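Local coordinates for protein cystathionine gamma-synthase (Xanthomonas oryzae pv. oryzae KACC 10331, PDB 6LD7) that probably catalyses the pyridoxal phosphate-dependent formation of cystathionine, a step in methionine biosynthesis, at residues C[102-107]-C[129-134]; C[95-100]-C[231-236]. The protein carries 1 engineered substitution. All coordinates share one frame; numbering follows the deposited sequence.

Contact 1. Residues C[102-107]-C[129-134]; sequences GDTLVV and ALITAD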
# COMPACT_ATOMS: atom_id res chain seq x y z
N GLY C 102 -4.31 43.70 0.45
CA GLY C 102 -3.97 44.80 -0.46
C GLY C 102 -3.54 44.32 -1.84
O GLY C 102 -3.49 45.15 -2.74
N ASP C 103 -3.18 43.05 -2.03
CA ASP C 103 -2.80 42.53 -3.37
C ASP C 103 -4.10 42.13 -4.06
O ASP C 103 -5.05 41.71 -3.42
CB ASP C 103 -1.93 41.28 -3.36
CG ASP C 103 -0.54 41.51 -2.86
OD1 ASP C 103 -0.18 42.65 -2.82
OD2 ASP C 103 0.17 40.52 -2.51
N THR C 104 -4.04 42.11 -5.38
CA THR C 104 -5.16 41.71 -6.23
C THR C 104 -4.72 40.50 -7.05
O THR C 104 -3.59 40.47 -7.57
CB THR C 104 -5.58 42.92 -7.11
OG1 THR C 104 -6.23 43.90 -6.29
CG2 THR C 104 -6.62 42.50 -8.09
N LEU C 105 -5.65 39.61 -7.24
CA LEU C 105 -5.50 38.41 -8.05
C LEU C 105 -6.49 38.52 -9.22
O LEU C 105 -7.70 38.77 -9.00
CB LEU C 105 -5.86 37.18 -7.20
CG LEU C 105 -6.09 35.89 -7.99
CD1 LEU C 105 -4.74 35.40 -8.50
CD2 LEU C 105 -6.74 34.81 -7.10
N VAL C 106 -6.00 38.24 -10.41
CA VAL C 106 -6.86 38.16 -11.59
C VAL C 106 -7.18 36.70 -11.87
O VAL C 106 -6.29 35.93 -11.95
CB VAL C 106 -6.18 38.80 -12.80
CG1 VAL C 106 -7.11 38.76 -13.98
CG2 VAL C 106 -5.75 40.21 -12.48
N VAL C 107 -8.45 36.39 -12.05
CA VAL C 107 -9.01 35.03 -12.24
C VAL C 107 -9.79 35.01 -13.53
O VAL C 107 -10.59 35.90 -13.76
CB VAL C 107 -9.95 34.76 -11.06
CG1 VAL C 107 -10.64 33.47 -11.23
CG2 VAL C 107 -9.11 34.76 -9.82
N ALA C 129 -7.79 40.94 -2.94
CA ALA C 129 -8.93 41.33 -3.78
C ALA C 129 -8.87 40.51 -5.10
O ALA C 129 -7.79 40.09 -5.53
CB ALA C 129 -8.88 42.82 -4.03
N LEU C 130 -10.02 40.23 -5.67
CA LEU C 130 -10.26 39.49 -6.92
C LEU C 130 -10.64 40.48 -8.02
O LEU C 130 -11.49 41.29 -7.74
CB LEU C 130 -11.51 38.65 -6.77
CG LEU C 130 -11.39 37.46 -5.90
CD1 LEU C 130 -12.63 36.60 -6.10
CD2 LEU C 130 -10.09 36.75 -6.29
N ILE C 131 -10.15 40.26 -9.21
CA ILE C 131 -10.64 40.85 -10.49
C ILE C 131 -10.99 39.67 -11.38
O ILE C 131 -10.16 38.78 -11.53
CB ILE C 131 -9.61 41.78 -11.13
CG1 ILE C 131 -9.36 43.03 -10.30
CG2 ILE C 131 -10.07 42.23 -12.52
CD1 ILE C 131 -8.12 43.78 -10.75
N THR C 132 -12.18 39.64 -11.94
CA THR C 132 -12.53 38.61 -12.93
C THR C 132 -12.30 39.18 -14.34
O THR C 132 -12.42 40.37 -14.54
CB THR C 132 -13.84 37.93 -12.58
OG1 THR C 132 -14.43 37.87 -13.87
CG2 THR C 132 -14.68 38.61 -11.54
N ALA C 133 -11.82 38.36 -15.26
CA ALA C 133 -11.42 38.80 -16.62
C ALA C 133 -11.64 37.64 -17.56
O ALA C 133 -11.52 36.47 -17.16
CB ALA C 133 -9.99 39.24 -16.67
N ASP C 134 -11.99 37.97 -18.78
CA ASP C 134 -11.97 37.01 -19.91
C ASP C 134 -10.61 37.19 -20.56
O ASP C 134 -10.40 38.18 -21.30
CB ASP C 134 -13.17 37.22 -20.84
CG ASP C 134 -13.20 36.18 -21.95
OD1 ASP C 134 -12.09 35.52 -22.24
OD2 ASP C 134 -14.30 36.04 -22.53

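Contact 2. Residues C[95-100]-C[231-236]; sequences LNAVLQ and QQLVWW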
# COMPACT_ATOMS: atom_id res chain seq x y z
N LEU C 95 -1.62 30.81 -3.39
CA LEU C 95 -2.30 31.98 -2.78
C LEU C 95 -1.56 32.44 -1.53
O LEU C 95 -1.40 33.66 -1.38
CB LEU C 95 -3.74 31.66 -2.43
CG LEU C 95 -4.62 31.25 -3.61
CD1 LEU C 95 -6.01 30.87 -3.05
CD2 LEU C 95 -4.72 32.35 -4.63
N ASN C 96 -1.14 31.52 -0.67
CA ASN C 96 -0.43 31.86 0.58
C ASN C 96 1.02 32.24 0.29
O ASN C 96 1.55 33.12 0.96
CB ASN C 96 -0.46 30.68 1.54
CG ASN C 96 -1.77 30.57 2.27
OD1 ASN C 96 -1.96 31.22 3.31
ND2 ASN C 96 -2.66 29.71 1.79
N ALA C 97 1.71 31.66 -0.67
CA ALA C 97 3.11 32.05 -0.87
C ALA C 97 3.17 33.41 -1.57
O ALA C 97 4.16 34.14 -1.43
CB ALA C 97 3.84 31.06 -1.71
N VAL C 98 2.20 33.73 -2.38
CA VAL C 98 2.35 34.89 -3.26
C VAL C 98 1.58 36.10 -2.77
O VAL C 98 2.02 37.15 -3.13
CB VAL C 98 1.94 34.53 -4.69
CG1 VAL C 98 2.00 35.71 -5.59
CG2 VAL C 98 2.87 33.51 -5.24
N LEU C 99 0.38 35.99 -2.27
CA LEU C 99 -0.50 37.16 -2.03
C LEU C 99 -0.51 37.54 -0.55
O LEU C 99 -0.20 36.71 0.32
CB LEU C 99 -1.93 36.77 -2.40
CG LEU C 99 -2.17 36.36 -3.84
CD1 LEU C 99 -3.59 35.93 -4.10
CD2 LEU C 99 -1.88 37.55 -4.71
N GLN C 100 -0.92 38.76 -0.26
CA GLN C 100 -1.22 39.31 1.09
C GLN C 100 -2.28 40.41 0.96
O GLN C 100 -2.49 40.92 -0.17
CB GLN C 100 0.08 39.87 1.66
CG GLN C 100 0.62 41.06 0.90
CD GLN C 100 1.91 41.48 1.56
OE1 GLN C 100 2.50 40.72 2.29
NE2 GLN C 100 2.33 42.70 1.37
N GLN C 231 11.69 27.71 -3.21
CA GLN C 231 12.10 27.66 -1.78
C GLN C 231 10.98 28.29 -0.94
O GLN C 231 10.68 27.74 0.10
CB GLN C 231 13.48 28.31 -1.53
CG GLN C 231 14.67 27.42 -1.95
CD GLN C 231 14.65 25.96 -1.49
OE1 GLN C 231 15.06 25.04 -2.20
NE2 GLN C 231 14.17 25.67 -0.30
N GLN C 232 10.35 29.35 -1.40
CA GLN C 232 9.18 29.91 -0.70
C GLN C 232 8.02 28.94 -0.74
O GLN C 232 7.39 28.78 0.32
CB GLN C 232 8.83 31.25 -1.32
CG GLN C 232 9.95 32.29 -1.11
CD GLN C 232 9.54 33.53 -1.87
OE1 GLN C 232 8.42 33.97 -1.74
NE2 GLN C 232 10.32 33.99 -2.83
N LEU C 233 7.82 28.21 -1.83
CA LEU C 233 6.69 27.25 -1.83
C LEU C 233 6.96 26.09 -0.85
O LEU C 233 6.00 25.65 -0.17
CB LEU C 233 6.45 26.74 -3.23
CG LEU C 233 6.01 27.77 -4.28
CD1 LEU C 233 6.19 27.13 -5.61
CD2 LEU C 233 4.56 28.16 -4.07
N VAL C 234 8.20 25.62 -0.76
CA VAL C 234 8.59 24.53 0.15
C VAL C 234 8.29 25.00 1.57
O VAL C 234 7.79 24.25 2.39
CB VAL C 234 10.07 24.19 -0.08
CG1 VAL C 234 10.67 23.34 1.06
CG2 VAL C 234 10.28 23.44 -1.42
N TRP C 235 8.68 26.22 1.90
CA TRP C 235 8.54 26.74 3.27
C TRP C 235 7.04 26.84 3.63
O TRP C 235 6.65 26.34 4.64
CB TRP C 235 9.27 28.08 3.35
CG TRP C 235 9.32 28.58 4.76
CD1 TRP C 235 10.40 28.48 5.60
CD2 TRP C 235 8.25 29.26 5.47
NE1 TRP C 235 10.07 29.10 6.80
CE2 TRP C 235 8.77 29.57 6.76
CE3 TRP C 235 6.95 29.72 5.14
CZ2 TRP C 235 7.99 30.21 7.74
CZ3 TRP C 235 6.17 30.33 6.10
CH2 TRP C 235 6.70 30.59 7.38
N TRP C 236 6.21 27.41 2.75
CA TRP C 236 4.77 27.58 2.98
C TRP C 236 4.06 26.22 3.02
O TRP C 236 3.11 26.06 3.85
CB TRP C 236 4.16 28.51 1.96
CG TRP C 236 4.40 29.95 2.32
CD1 TRP C 236 5.30 30.78 1.74
CD2 TRP C 236 3.64 30.73 3.25
NE1 TRP C 236 5.21 31.99 2.34
CE2 TRP C 236 4.24 31.99 3.30
CE3 TRP C 236 2.68 30.41 4.23
CZ2 TRP C 236 3.80 33.02 4.13
CZ3 TRP C 236 2.21 31.42 5.04
CH2 TRP C 236 2.77 32.71 4.99
O HOH W 1 6.83 33.65 0.32

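Contact 1. Residues C[102-107]-C[129-134]
Asp103 and Ala129 begin a ladder of five backbone hydrogen bonds that joins the two segments as neighbouring parallel strands. Ala129 N donates to Asp103 O at 2.9 Å, and Leu105 then sits between two partners, its N giving to Ala129 O at 2.8 Å and its O receiving Ile131 N. Val107 repeats the pattern, its N bonded to Ile131 O and its O to Ala133 N; this last bond is the most bent, with 145° at the hydrogen.

Side chains pack on both faces of the pair. On one, Thr104 places CG2 anti to its backbone N, which brings the methyl against Ile131 CD1 at a tight 3.3 Å. Farther along this face, Val106 CG1 meets Ala133 CB at 4.0 Å. On the other, Leu105 and Leu130 lie side by side, their CD2 methyls 4.0 Å apart, and Val107 CG2 reaches the same Leu130 methyl.

Helix 113-124 forms the connection of this beta-alpha-beta unit and touches Val107 and Leu130. Every hydrogen bond between the two strands is made by backbone atoms, so main-chain bonding sets the register while the side chains fill the two faces, with Leu130 and Val107 on the side where that helix packs.

Contact 2. Residues C[95-100]-C[231-236]
Trp236 lays one face of its indole over the backbone of Asn96 and Ala97, near the C-terminal end of helix 87-98. Ala97 CA stands 3.9 Å from the centroid of the five-membered ring and 20° off its normal, a CH-pi contact, while Asn96 O lies above the middle of the ring system, 3.7 Å from Trp236 CE2. With CG anti to its own carbonyl carbon (chi1 -80°), Trp236 reaches across to the other helix. The opposite face of the indole receives Trp235 CZ3, so the ring is sandwiched between that helix backbone and its sequence neighbour.

Apolar contact continues at Ala97, whose CB touches both Trp236 CD1 and Leu233 CD2, each at 3.8 Å. No direct hydrogen bond crosses the interface; one water does the polar work. It accepts from Trp236 NE1 at 3.1 Å and donates to Gln232 OE1 at 2.6 Å and to Ala97 O at 3.2 Å, tying three groups from two helices together.

Lys125 of the second subunit hydrogen-bonds to Asn96 O and Leu99 O, and Ala121 of that subunit packs on Trp236, so the helix pair takes part in the subunit interface. Within its own chain, Leu233 also rests on Leu93 of helix 87-98 and on Val222 and Ala224 of strand 220-224, joining helix 227-240 to the large mixed sheet.

Helix 87-98 leads directly into strand 104-108, so contact 2 and contact 1 are joined by a short turn although their centres lie about 18 Å apart. Contact 1 is nested within the chain loop that contact 2 closes. The two meet through Leu105, whose CD2 is 4.0 Å from Leu95 CD2 and whose CB is 4.0 Å from Leu99 CD1; at the turn, Asp103 OD2 hydrogen-bonds to Gln100 N. Lys209, predicted to carry the pyridoxal phosphate, belongs to neither contact. Contact 1 bonds the sheet strand to strand at its margin, whereas contact 2 pairs two helices, one of which rests on the same sheet through Leu233.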